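Local coordinates for ABC transporter binding protein AcbH (Actinoplanes, PDB 3OO8), which binds beta-D-galactopyranose with exclusive preference, as the extracellular solute receptor of a bacterial ABC transporter, at residues S34-E39 against A329-T334; Y204-K209 against W217-V222; G221-F226 against T401-A406. The protein carries 2 engineered substitutions. One frame throughout, in Å; residues are numbered along the deposited sequence.

Contact 1: residues S34-E39 against A329-T334; sequences SNYSDE and AAFLKT
The Y36 hydroxyl is hydrogen-bonded to that of Y138, and the ring that carries it meets F331 across the contact. Y36 sits in the loop between strand 30-34 and helix 39-56 of a class 2 solute-binding fold. An ST turn shapes this loop: Y36 N donates to S34 OG at 3.1 Å. Y36 is also the centre of an inverse gamma turn. Its side chain sets out toward helix 325-332. F331 comes from the opposite direction, with CG anti to the backbone N (chi1 -179°). Its CZ lies over one face of the Y36 ring, nearer the rim than the centre. The planes are 42° apart and the centroids 5.3 Å apart, an oblique aromatic pair. N35 OD1 lies over the other face of the tyrosine, 4.1 Å above it. The ring of Y138 also lies roughly parallel to that of F331. The neighbouring N35 bonds to Q71 and S37 to the backbone of H67, both residues that bind beta-D-galactose, which fits a second-shell place for the loop beside the sugar site. The two rings come closest at Y36 CZ and F331 CZ, 3.8 Å apart.

Contact 2: residues Y204-K209 against W217-V222; sequences YDYHIK and WTDPGV
This is a polar contact between consecutive helices: Y206, on helix 204-212, reaches across to the N-terminus of helix 220-232. It lies away from the galactose site. The meeting point is the carboxylate of D219, which occupies the N-cap position of the second helix. Y206 holds CG anti to the backbone N (chi1 -179°), which carries the ring out across the gap, so that its hydroxyl arrives at D219. Y206 OH donates to D219 OD2 at 2.7 Å. That oxygen sits in the plane of the tyrosine ring, at its edge, and is also 3.4 Å from Y206 CE1. The ring and carboxylate planes are turned 52° against each other. The hydroxyl meets OD2 from above the carboxylate plane. A second donor comes from the other face: G221 N bonds to D219 OD2 at 2.9 Å, nearly straight at 160°, and this is the capping bond. One oxygen thus serves two helices. The first turn is closed further by V222 N bonding to D219 O.

The hydroxyl is packed tightly against this turn. G221 has no side chain, and its CA sits 3.3 Å from Y206 OH. V222 CG2 borders the same Y206 OH at 3.8 Å. Nearby, W217 packs on A406 and A410 of helix 396-413, so the loop between the two helices also touches the last helix of the chain. Replacing D219 by an alanine removes the carboxylate and would probably leave Y206 OH and G221 N without this shared acceptor and the ring freer to shift. Two donors and the positive end of a helix dipole at one carboxylate oxygen would be expected to stabilise negative charge on D219.

Contact 3: residues G221-F226 against T401-A406; sequences GVTKVF and TVQKSA
Q403 reaches from helix 396-413 into the side of helix 220-232 and meets V222 and T223. The pair is a helix-helix packing in the class 2 solute-binding fold, far from the annotated sugar site. The two segments run closer to antiparallel than to parallel, at 135°, with axes 10.8 Å apart. This joins the last helix of the chain to one that comes long before it in sequence.

The Q403 side chain leaves its helix at CB, which points to the other segment. CG stands anti to the carbonyl carbon (chi1 -67°), and the chain stays extended beyond it. CG passes V222 CG1 at 4.1 Å, with the two side chains sliding past each other in opposite directions. CD then comes within 3.3 Å of T223 OG1. The terminal amide ends beside the same hydroxyl, crossing the threonine side chain at about a right angle. The amide flank also brushes the V222 side chain. Q403 is covered more than any other residue here, so much of the contact rests on this one long chain.

One turn further along helix 220-232, the contact becomes apolar. The F226 ring crosses the V402 side chain, again at about a right angle, and meets a single methyl. The ring also meets F390 of helix 377-392, while V222 packs on L210 of helix 204-212. These neighbours place the helix pair within a larger helical cluster. At the apolar end, V402 CG1 is 3.9 Å from F226 CZ and 4.0 Å from F226 CE2.

How the contacts relate
Contacts 2 and 3 are neighbours, with centres 10 Å apart. They share G221 and V222 and both use helix 220-232: contact 2 holds its N-terminus, contact 3 its flank. Contact 1 lies on the opposite side of the chain's centre, about 35 Å from contact 2 and 39 Å from contact 3 between centres. Contacts 1 and 3 are buried; contact 2 is only partly so. Their chemistry differs with their place in the fold. Contact 1 is aromatic and lies close to residues of the galactose site. Contact 2 is a carboxylate helix cap that also takes a tyrosine hydroxyl. Contact 3 mixes an amide with aliphatic and aromatic packing. W217 CB is 3.7 Å from A406 CB, so contacts 2 and 3 touch directly.

Contact 1: residues S34-E39 against A329-T334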
ATOM      1  N   SER A  34      14.588   4.422 -13.836  1.00 12.97           N
ATOM      2  CA  SER A  34      13.850   3.283 -13.345  1.00 12.80           C
ATOM      3  C   SER A  34      14.467   2.566 -12.151  1.00 12.89           C
ATOM      4  O   SER A  34      15.633   2.183 -12.185  1.00 14.83           O
ATOM      5  CB  SER A  34      13.635   2.277 -14.488  1.00 12.60           C
ATOM      6  OG  SER A  34      13.057   1.071 -14.010  1.00 12.38           O
ATOM      7  N   ASN A  35      13.663   2.366 -11.116  1.00 12.04           N
ATOM      8  CA  ASN A  35      14.044   1.593  -9.940  1.00 12.54           C
ATOM      9  C   ASN A  35      13.645   0.126 -10.079  1.00 11.61           C
ATOM     10  O   ASN A  35      13.717  -0.646  -9.113  1.00 13.37           O
ATOM     11  CB  ASN A  35      13.456   2.255  -8.681  1.00 13.07           C
ATOM     12  CG  ASN A  35      11.921   2.200  -8.655  1.00 10.71           C
ATOM     13  OD1 ASN A  35      11.326   1.509  -9.469  1.00 14.16           O
ATOM     14  ND2 ASN A  35      11.289   2.877  -7.685  1.00 15.15           N
ATOM     15  N   TYR A  36      13.228  -0.309 -11.268  1.00 14.30           N
ATOM     16  CA  TYR A  36      12.900  -1.727 -11.455  1.00 12.79           C
ATOM     17  C   TYR A  36      14.194  -2.491 -11.739  1.00 14.13           C
ATOM     18  O   TYR A  36      14.544  -2.746 -12.888  1.00 13.59           O
ATOM     19  CB  TYR A  36      11.888  -1.952 -12.581  1.00 12.14           C
ATOM     20  CG  TYR A  36      10.495  -1.410 -12.309  1.00 10.74           C
ATOM     21  CD1 TYR A  36       9.762  -1.852 -11.229  1.00 13.22           C
ATOM     22  CD2 TYR A  36       9.909  -0.473 -13.178  1.00 10.92           C
ATOM     23  CE1 TYR A  36       8.501  -1.380 -10.981  1.00 11.85           C
ATOM     24  CE2 TYR A  36       8.615   0.011 -12.948  1.00 12.17           C
ATOM     25  CZ  TYR A  36       7.932  -0.442 -11.842  1.00 11.36           C
ATOM     26  OH  TYR A  36       6.661  -0.006 -11.565  1.00 11.95           O
ATOM     27  N   SER A  37      14.896  -2.861 -10.678  1.00 15.06           N
ATOM     28  CA  SER A  37      16.191  -3.520 -10.858  1.00 15.39           C
ATOM     29  C   SER A  37      16.080  -5.046 -10.722  1.00 17.41           C
ATOM     30  O   SER A  37      16.924  -5.767 -11.253  1.00 19.44           O
ATOM     31  CB  SER A  37      17.233  -2.929  -9.885  1.00 16.46           C
ATOM     32  OG  SER A  37      16.856  -3.132  -8.528  1.00 16.08           O
ATOM     33  N   ASP A  38      15.049  -5.549 -10.048  1.00 16.06           N
ATOM     34  CA  ASP A  38      14.835  -7.011  -9.968  1.00 18.45           C
ATOM     35  C   ASP A  38      14.555  -7.567 -11.373  1.00 20.38           C
ATOM     36  O   ASP A  38      13.975  -6.888 -12.233  1.00 18.44           O
ATOM     37  CB  ASP A  38      13.696  -7.395  -9.017  1.00 17.45           C
ATOM     38  CG  ASP A  38      14.023  -7.162  -7.555  1.00 21.95           C
ATOM     39  OD1 ASP A  38      15.196  -6.935  -7.204  1.00 25.40           O
ATOM     40  OD2 ASP A  38      13.071  -7.196  -6.756  1.00 25.75           O
ATOM     41  N   GLU A  39      14.979  -8.809 -11.612  1.00 19.74           N
ATOM     42  CA  GLU A  39      14.927  -9.389 -12.940  1.00 20.78           C
ATOM     43  C   GLU A  39      13.537  -9.332 -13.601  1.00 19.66           C
ATOM     44  O   GLU A  39      13.406  -8.861 -14.716  1.00 16.26           O
ATOM     45  CB  GLU A  39      15.488 -10.824 -12.876  1.00 23.73           C
ATOM     46  CG  GLU A  39      15.448 -11.597 -14.178  1.00 29.11           C
ATOM     47  CD  GLU A  39      14.075 -12.152 -14.466  1.00 38.46           C
ATOM     48  OE1 GLU A  39      13.425 -12.646 -13.517  1.00 41.90           O
ATOM     49  OE2 GLU A  39      13.652 -12.094 -15.641  1.00 41.78           O
ATOM     50  N   ALA A 329      -2.135  -3.920 -18.279  1.00 10.96           N
ATOM     51  CA  ALA A 329      -2.208  -5.365 -18.520  1.00 11.10           C
ATOM     52  C   ALA A 329      -0.880  -5.916 -19.039  1.00 11.40           C
ATOM     53  O   ALA A 329      -0.463  -6.985 -18.607  1.00 13.00           O
ATOM     54  CB  ALA A 329      -3.324  -5.698 -19.488  1.00 12.03           C
ATOM     55  N   ALA A 330      -0.228  -5.164 -19.922  1.00 13.55           N
ATOM     56  CA  ALA A 330       1.071  -5.579 -20.482  1.00 13.52           C
ATOM     57  C   ALA A 330       2.129  -5.719 -19.385  1.00 13.45           C
ATOM     58  O   ALA A 330       2.751  -6.769 -19.232  1.00 13.92           O
ATOM     59  CB  ALA A 330       1.518  -4.615 -21.535  1.00 14.53           C
ATOM     60  N   PHE A 331       2.293  -4.683 -18.568  1.00 13.19           N
ATOM     61  CA  PHE A 331       3.296  -4.733 -17.495  1.00 11.43           C
ATOM     62  C   PHE A 331       3.035  -5.867 -16.509  1.00 12.27           C
ATOM     63  O   PHE A 331       3.952  -6.500 -15.948  1.00 12.48           O
ATOM     64  CB  PHE A 331       3.324  -3.398 -16.733  1.00 10.89           C
ATOM     65  CG  PHE A 331       4.335  -3.372 -15.646  1.00 13.24           C
ATOM     66  CD1 PHE A 331       5.662  -3.119 -15.949  1.00 13.60           C
ATOM     67  CD2 PHE A 331       3.987  -3.643 -14.313  1.00 10.13           C
ATOM     68  CE1 PHE A 331       6.623  -3.108 -14.946  1.00 12.06           C
ATOM     69  CE2 PHE A 331       4.945  -3.627 -13.335  1.00 11.05           C
ATOM     70  CZ  PHE A 331       6.262  -3.363 -13.640  1.00 13.80           C
ATOM     71  N   LEU A 332       1.746  -6.110 -16.238  1.00 11.59           N
ATOM     72  CA  LEU A 332       1.378  -7.075 -15.208  1.00 10.51           C
ATOM     73  C   LEU A 332       1.304  -8.549 -15.636  1.00 13.80           C
ATOM     74  O   LEU A 332       1.050  -9.414 -14.808  1.00 13.92           O
ATOM     75  CB  LEU A 332       0.055  -6.654 -14.534  1.00 12.39           C
ATOM     76  CG  LEU A 332       0.155  -5.309 -13.781  1.00 10.72           C
ATOM     77  CD1 LEU A 332      -1.272  -4.913 -13.390  1.00 11.46           C
ATOM     78  CD2 LEU A 332       1.016  -5.478 -12.532  1.00 13.63           C
ATOM     79  N   LYS A 333       1.583  -8.838 -16.904  1.00 13.76           N
ATOM     80  CA  LYS A 333       1.489 -10.239 -17.380  1.00 13.38           C
ATOM     81  C   LYS A 333       2.190 -11.241 -16.471  1.00 14.57           C
ATOM     82  O   LYS A 333       1.648 -12.322 -16.186  1.00 16.43           O
ATOM     83  CB  LYS A 333       2.056 -10.355 -18.804  1.00 15.36           C
ATOM     84  CG  LYS A 333       1.195  -9.724 -19.870  1.00 18.84           C
ATOM     85  CD  LYS A 333       1.748 -10.091 -21.274  1.00 21.35           C
ATOM     86  CE  LYS A 333       3.188  -9.580 -21.464  1.00 24.97           C
ATOM     87  NZ  LYS A 333       3.350  -8.104 -21.729  1.00 20.36           N
ATOM     88  N   THR A 334       3.393 -10.896 -16.019  1.00 12.49           N
ATOM     89  CA  THR A 334       4.182 -11.800 -15.190  1.00 13.59           C
ATOM     90  C   THR A 334       4.158 -11.442 -13.699  1.00 13.99           C
ATOM     91  O   THR A 334       4.909 -12.024 -12.930  1.00 18.10           O
ATOM     92  CB  THR A 334       5.667 -11.827 -15.630  1.00 13.88           C
ATOM     93  OG1 THR A 334       6.254 -10.513 -15.523  1.00 17.38           O
ATOM     94  CG2 THR A 334       5.818 -12.325 -17.055  1.00 14.91           C
TER

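Contact 2: residues Y204-K209 against W217-V222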
ATOM      1  N   TYR A 204      -9.978   8.458   6.920  1.00 11.24           N
ATOM      2  CA  TYR A 204      -8.819   8.699   6.046  1.00 10.88           C
ATOM      3  C   TYR A 204      -8.213  10.083   6.261  1.00 11.06           C
ATOM      4  O   TYR A 204      -6.991  10.238   6.375  1.00 10.76           O
ATOM      5  CB  TYR A 204      -9.242   8.574   4.578  1.00 11.60           C
ATOM      6  CG  TYR A 204      -8.123   8.822   3.590  1.00 10.80           C
ATOM      7  CD1 TYR A 204      -7.257   7.810   3.215  1.00 11.87           C
ATOM      8  CD2 TYR A 204      -7.981  10.059   2.983  1.00 14.07           C
ATOM      9  CE1 TYR A 204      -6.234   8.040   2.302  1.00 13.79           C
ATOM     10  CE2 TYR A 204      -6.955  10.288   2.068  1.00 15.68           C
ATOM     11  CZ  TYR A 204      -6.106   9.277   1.728  1.00 18.64           C
ATOM     12  OH  TYR A 204      -5.098   9.528   0.822  1.00 26.28           O
ATOM     13  N   ASP A 205      -9.070  11.104   6.275  1.00 12.14           N
ATOM     14  CA  ASP A 205      -8.561  12.456   6.433  1.00 14.66           C
ATOM     15  C   ASP A 205      -7.748  12.631   7.712  1.00 11.44           C
ATOM     16  O   ASP A 205      -6.644  13.201   7.709  1.00 12.38           O
ATOM     17  CB  ASP A 205      -9.706  13.462   6.398  1.00 15.00           C
ATOM     18  CG  ASP A 205     -10.305  13.616   5.006  1.00 26.17           C
ATOM     19  OD1 ASP A 205      -9.635  13.260   4.005  1.00 29.45           O
ATOM     20  OD2 ASP A 205     -11.455  14.101   4.927  1.00 34.52           O
ATOM     21  N   TYR A 206      -8.268  12.088   8.811  1.00 10.09           N
ATOM     22  CA  TYR A 206      -7.517  12.078  10.073  1.00  9.91           C
ATOM     23  C   TYR A 206      -6.216  11.271  10.005  1.00  9.09           C
ATOM     24  O   TYR A 206      -5.188  11.704  10.518  1.00  9.52           O
ATOM     25  CB  TYR A 206      -8.394  11.461  11.185  1.00 13.29           C
ATOM     26  CG  TYR A 206      -7.740  11.418  12.551  1.00 10.70           C
ATOM     27  CD1 TYR A 206      -7.927  12.445  13.469  1.00 14.35           C
ATOM     28  CD2 TYR A 206      -6.993  10.310  12.968  1.00  7.80           C
ATOM     29  CE1 TYR A 206      -7.333  12.395  14.733  1.00 12.45           C
ATOM     30  CE2 TYR A 206      -6.370  10.273  14.202  1.00 10.93           C
ATOM     31  CZ  TYR A 206      -6.585  11.289  15.108  1.00 12.07           C
ATOM     32  OH  TYR A 206      -6.017  11.245  16.346  1.00 14.42           O
ATOM     33  N   HIS A 207      -6.261  10.064   9.421  1.00  9.55           N
ATOM     34  CA  HIS A 207      -5.044   9.296   9.282  1.00 10.34           C
ATOM     35  C   HIS A 207      -3.960  10.070   8.535  1.00 11.37           C
ATOM     36  O   HIS A 207      -2.831  10.132   9.025  1.00 11.33           O
ATOM     37  CB  HIS A 207      -5.334   7.939   8.617  1.00 10.75           C
ATOM     38  CG  HIS A 207      -4.127   7.063   8.450  1.00 11.93           C
ATOM     39  ND1 HIS A 207      -3.444   6.488   9.507  1.00 10.37           N
ATOM     40  CD2 HIS A 207      -3.513   6.624   7.321  1.00 10.27           C
ATOM     41  CE1 HIS A 207      -2.450   5.755   9.034  1.00 10.44           C
ATOM     42  NE2 HIS A 207      -2.469   5.824   7.711  1.00 10.58           N
ATOM     43  N   ILE A 208      -4.311  10.718   7.416  1.00 10.47           N
ATOM     44  CA  ILE A 208      -3.317  11.480   6.663  1.00 12.58           C
ATOM     45  C   ILE A 208      -2.811  12.696   7.469  1.00 10.84           C
ATOM     46  O   ILE A 208      -1.611  12.982   7.456  1.00 13.18           O
ATOM     47  CB  ILE A 208      -3.815  11.883   5.227  1.00 11.70           C
ATOM     48  CG1 ILE A 208      -4.226  10.644   4.432  1.00 12.94           C
ATOM     49  CG2 ILE A 208      -2.708  12.586   4.466  1.00 11.44           C
ATOM     50  CD1 ILE A 208      -3.110   9.557   4.355  1.00 18.07           C
ATOM     51  N   LYS A 209      -3.703  13.371   8.197  1.00 11.50           N
ATOM     52  CA  LYS A 209      -3.292  14.490   9.061  1.00 11.85           C
ATOM     53  C   LYS A 209      -2.289  14.015  10.087  1.00 13.49           C
ATOM     54  O   LYS A 209      -1.263  14.679  10.320  1.00 14.08           O
ATOM     55  CB  LYS A 209      -4.491  15.124   9.754  1.00 12.64           C
ATOM     56  CG  LYS A 209      -5.328  16.064   8.879  1.00 15.63           C
ATOM     57  CD  LYS A 209      -6.506  16.560   9.706  1.00 26.00           C
ATOM     58  CE  LYS A 209      -7.294  17.615   8.967  1.00 31.16           C
ATOM     59  NZ  LYS A 209      -8.470  17.994   9.800  1.00 43.45           N
ATOM     60  N   TRP A 217       0.562  12.956  17.962  1.00 12.71           N
ATOM     61  CA  TRP A 217       0.442  11.558  18.353  1.00 12.12           C
ATOM     62  C   TRP A 217      -0.202  11.414  19.704  1.00 14.58           C
ATOM     63  O   TRP A 217      -0.555  10.310  20.053  1.00 11.85           O
ATOM     64  CB  TRP A 217       1.788  10.841  18.301  1.00 12.39           C
ATOM     65  CG  TRP A 217       2.197  10.611  16.857  1.00 13.20           C
ATOM     66  CD1 TRP A 217       2.820  11.507  16.035  1.00 14.38           C
ATOM     67  CD2 TRP A 217       1.904   9.454  16.065  1.00 14.39           C
ATOM     68  NE1 TRP A 217       2.979  10.948  14.775  1.00 12.37           N
ATOM     69  CE2 TRP A 217       2.411   9.699  14.771  1.00 14.28           C
ATOM     70  CE3 TRP A 217       1.281   8.216  16.338  1.00 17.36           C
ATOM     71  CZ2 TRP A 217       2.334   8.749  13.740  1.00 16.61           C
ATOM     72  CZ3 TRP A 217       1.202   7.255  15.295  1.00 15.61           C
ATOM     73  CH2 TRP A 217       1.727   7.541  14.019  1.00 14.92           C
ATOM     74  N   THR A 218      -0.336  12.514  20.441  1.00 13.85           N
ATOM     75  CA  THR A 218      -0.998  12.521  21.745  1.00 14.85           C
ATOM     76  C   THR A 218      -2.504  12.725  21.613  1.00 15.47           C
ATOM     77  O   THR A 218      -3.223  12.760  22.618  1.00 17.63           O
ATOM     78  CB  THR A 218      -0.427  13.634  22.632  1.00 14.45           C
ATOM     79  OG1 THR A 218      -0.267  14.823  21.835  1.00 16.58           O
ATOM     80  CG2 THR A 218       0.910  13.209  23.199  1.00 17.27           C
ATOM     81  N   ASP A 219      -2.987  12.859  20.379  1.00 13.69           N
ATOM     82  CA  ASP A 219      -4.405  13.128  20.177  1.00 14.44           C
ATOM     83  C   ASP A 219      -5.276  11.984  20.672  1.00 15.49           C
ATOM     84  O   ASP A 219      -4.873  10.830  20.566  1.00 14.61           O
ATOM     85  CB  ASP A 219      -4.688  13.368  18.704  1.00 14.71           C
ATOM     86  CG  ASP A 219      -6.092  13.865  18.466  1.00 16.82           C
ATOM     87  OD1 ASP A 219      -6.312  15.084  18.633  1.00 18.32           O
ATOM     88  OD2 ASP A 219      -6.966  13.058  18.075  1.00 13.90           O
ATOM     89  N   PRO A 220      -6.473  12.286  21.221  1.00 15.62           N
ATOM     90  CA  PRO A 220      -7.253  11.152  21.729  1.00 16.17           C
ATOM     91  C   PRO A 220      -7.638  10.126  20.660  1.00 16.39           C
ATOM     92  O   PRO A 220      -7.933   8.995  21.011  1.00 14.21           O
ATOM     93  CB  PRO A 220      -8.523  11.812  22.279  1.00 17.64           C
ATOM     94  CG  PRO A 220      -8.080  13.189  22.680  1.00 20.59           C
ATOM     95  CD  PRO A 220      -7.008  13.584  21.681  1.00 17.43           C
ATOM     96  N   GLY A 221      -7.677  10.520  19.387  1.00 14.54           N
ATOM     97  CA  GLY A 221      -8.005   9.536  18.341  1.00 14.99           C
ATOM     98  C   GLY A 221      -6.980   8.412  18.301  1.00 12.80           C
ATOM     99  O   GLY A 221      -7.303   7.283  17.898  1.00 13.09           O
ATOM    100  N   VAL A 222      -5.738   8.743  18.651  1.00 10.94           N
ATOM    101  CA  VAL A 222      -4.663   7.764  18.696  1.00 11.70           C
ATOM    102  C   VAL A 222      -4.832   6.846  19.894  1.00 11.93           C
ATOM    103  O   VAL A 222      -4.577   5.640  19.817  1.00 11.00           O
ATOM    104  CB  VAL A 222      -3.273   8.433  18.665  1.00 11.88           C
ATOM    105  CG1 VAL A 222      -2.189   7.407  18.830  1.00 11.06           C
ATOM    106  CG2 VAL A 222      -3.087   9.119  17.333  1.00 14.59           C
TER

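Contact 3: residues G221-F226 against T401-A406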
ATOM      1  N   GLY A 221      -7.677  10.520  19.387  1.00 14.54           N
ATOM      2  CA  GLY A 221      -8.005   9.536  18.341  1.00 14.99           C
ATOM      3  C   GLY A 221      -6.980   8.412  18.301  1.00 12.80           C
ATOM      4  O   GLY A 221      -7.303   7.283  17.898  1.00 13.09           O
ATOM      5  N   VAL A 222      -5.738   8.743  18.651  1.00 10.94           N
ATOM      6  CA  VAL A 222      -4.663   7.764  18.696  1.00 11.70           C
ATOM      7  C   VAL A 222      -4.832   6.846  19.894  1.00 11.93           C
ATOM      8  O   VAL A 222      -4.577   5.640  19.817  1.00 11.00           O
ATOM      9  CB  VAL A 222      -3.273   8.433  18.665  1.00 11.88           C
ATOM     10  CG1 VAL A 222      -2.189   7.407  18.830  1.00 11.06           C
ATOM     11  CG2 VAL A 222      -3.087   9.119  17.333  1.00 14.59           C
ATOM     12  N   THR A 223      -5.252   7.416  21.017  1.00 12.93           N
ATOM     13  CA  THR A 223      -5.542   6.601  22.189  1.00 13.64           C
ATOM     14  C   THR A 223      -6.625   5.596  21.842  1.00 12.40           C
ATOM     15  O   THR A 223      -6.526   4.429  22.225  1.00 13.05           O
ATOM     16  CB  THR A 223      -6.046   7.457  23.377  1.00 12.31           C
ATOM     17  OG1 THR A 223      -5.193   8.605  23.531  1.00 15.36           O
ATOM     18  CG2 THR A 223      -5.999   6.610  24.664  1.00 12.93           C
ATOM     19  N   LYS A 224      -7.617   6.029  21.090  1.00 12.41           N
ATOM     20  CA  LYS A 224      -8.729   5.153  20.714  1.00 13.37           C
ATOM     21  C   LYS A 224      -8.286   4.014  19.823  1.00 14.59           C
ATOM     22  O   LYS A 224      -8.819   2.896  19.936  1.00 15.16           O
ATOM     23  CB  LYS A 224      -9.839   5.936  20.050  1.00 16.85           C
ATOM     24  CG  LYS A 224     -10.662   6.811  20.983  1.00 22.10           C
ATOM     25  CD  LYS A 224     -11.729   7.487  20.165  1.00 29.92           C
ATOM     26  CE  LYS A 224     -11.157   7.779  18.785  1.00 31.82           C
ATOM     27  NZ  LYS A 224     -11.839   8.855  18.063  1.00 27.56           N
ATOM     28  N   VAL A 225      -7.344   4.291  18.921  1.00 12.29           N
ATOM     29  CA  VAL A 225      -6.732   3.213  18.125  1.00 12.18           C
ATOM     30  C   VAL A 225      -6.096   2.138  18.991  1.00 12.60           C
ATOM     31  O   VAL A 225      -6.359   0.945  18.824  1.00 11.84           O
ATOM     32  CB  VAL A 225      -5.714   3.741  17.089  1.00 13.03           C
ATOM     33  CG1 VAL A 225      -4.906   2.572  16.469  1.00 13.38           C
ATOM     34  CG2 VAL A 225      -6.418   4.550  16.022  1.00 14.21           C
ATOM     35  N   PHE A 226      -5.278   2.563  19.941  1.00 10.53           N
ATOM     36  CA  PHE A 226      -4.577   1.604  20.784  1.00 11.62           C
ATOM     37  C   PHE A 226      -5.511   0.879  21.753  1.00 12.05           C
ATOM     38  O   PHE A 226      -5.301  -0.313  22.079  1.00 14.19           O
ATOM     39  CB  PHE A 226      -3.362   2.265  21.462  1.00 11.33           C
ATOM     40  CG  PHE A 226      -2.151   2.439  20.540  1.00 11.00           C
ATOM     41  CD1 PHE A 226      -1.391   1.347  20.133  1.00 12.36           C
ATOM     42  CD2 PHE A 226      -1.767   3.711  20.114  1.00 12.71           C
ATOM     43  CE1 PHE A 226      -0.286   1.511  19.294  1.00 13.84           C
ATOM     44  CE2 PHE A 226      -0.649   3.884  19.295  1.00 12.58           C
ATOM     45  CZ  PHE A 226       0.081   2.800  18.879  1.00 15.48           C
ATOM     46  N   THR A 401       2.904   5.972  27.217  1.00 14.57           N
ATOM     47  CA  THR A 401       4.336   6.068  26.924  1.00 15.64           C
ATOM     48  C   THR A 401       4.555   6.196  25.417  1.00 16.33           C
ATOM     49  O   THR A 401       5.322   7.048  24.937  1.00 15.69           O
ATOM     50  CB  THR A 401       5.073   4.842  27.454  1.00 16.19           C
ATOM     51  OG1 THR A 401       4.893   4.796  28.877  1.00 21.63           O
ATOM     52  CG2 THR A 401       6.557   4.927  27.134  1.00 14.79           C
ATOM     53  N   VAL A 402       3.839   5.356  24.676  1.00 13.87           N
ATOM     54  CA  VAL A 402       3.953   5.331  23.210  1.00 13.73           C
ATOM     55  C   VAL A 402       3.510   6.652  22.612  1.00 13.70           C
ATOM     56  O   VAL A 402       4.167   7.200  21.723  1.00 13.78           O
ATOM     57  CB  VAL A 402       3.144   4.146  22.623  1.00 14.98           C
ATOM     58  CG1 VAL A 402       2.887   4.335  21.128  1.00 17.81           C
ATOM     59  CG2 VAL A 402       3.873   2.844  22.945  1.00 16.34           C
ATOM     60  N   GLN A 403       2.407   7.197  23.117  1.00 12.52           N
ATOM     61  CA  GLN A 403       1.936   8.461  22.576  1.00 11.86           C
ATOM     62  C   GLN A 403       2.923   9.598  22.807  1.00 12.39           C
ATOM     63  O   GLN A 403       3.147  10.428  21.903  1.00 12.35           O
ATOM     64  CB  GLN A 403       0.535   8.824  23.071  1.00 13.77           C
ATOM     65  CG  GLN A 403      -0.555   7.870  22.546  1.00 13.95           C
ATOM     66  CD  GLN A 403      -1.959   8.414  22.764  1.00 14.06           C
ATOM     67  OE1 GLN A 403      -2.422   9.347  22.061  1.00 14.22           O
ATOM     68  NE2 GLN A 403      -2.656   7.841  23.725  1.00 13.13           N
ATOM     69  N   LYS A 404       3.460   9.673  24.026  1.00 12.88           N
ATOM     70  CA  LYS A 404       4.415  10.724  24.342  1.00 12.58           C
ATOM     71  C   LYS A 404       5.688  10.554  23.512  1.00 13.30           C
ATOM     72  O   LYS A 404       6.166  11.516  22.883  1.00 14.69           O
ATOM     73  CB  LYS A 404       4.732  10.779  25.844  1.00 13.81           C
ATOM     74  CG  LYS A 404       5.990  11.602  26.123  1.00 14.23           C
ATOM     75  CD  LYS A 404       6.231  11.803  27.603  1.00 15.58           C
ATOM     76  CE  LYS A 404       5.273  12.848  28.189  1.00 16.06           C
ATOM     77  NZ  LYS A 404       5.467  14.223  27.593  1.00 19.12           N
ATOM     78  N   SER A 405       6.218   9.328  23.486  1.00 14.64           N
ATOM     79  CA  SER A 405       7.430   9.065  22.707  1.00 15.21           C
ATOM     80  C   SER A 405       7.253   9.365  21.216  1.00 14.63           C
ATOM     81  O   SER A 405       8.112   9.972  20.567  1.00 15.95           O
ATOM     82  CB  SER A 405       7.921   7.642  22.902  1.00 17.71           C
ATOM     83  OG  SER A 405       8.329   7.404  24.243  1.00 21.48           O
ATOM     84  N   ALA A 406       6.104   8.977  20.674  1.00 13.61           N
ATOM     85  CA  ALA A 406       5.842   9.240  19.257  1.00 11.95           C
ATOM     86  C   ALA A 406       5.727  10.735  18.966  1.00 13.33           C
ATOM     87  O   ALA A 406       6.289  11.211  17.977  1.00 13.51           O
ATOM     88  CB  ALA A 406       4.551   8.498  18.833  1.00 11.35           C
TER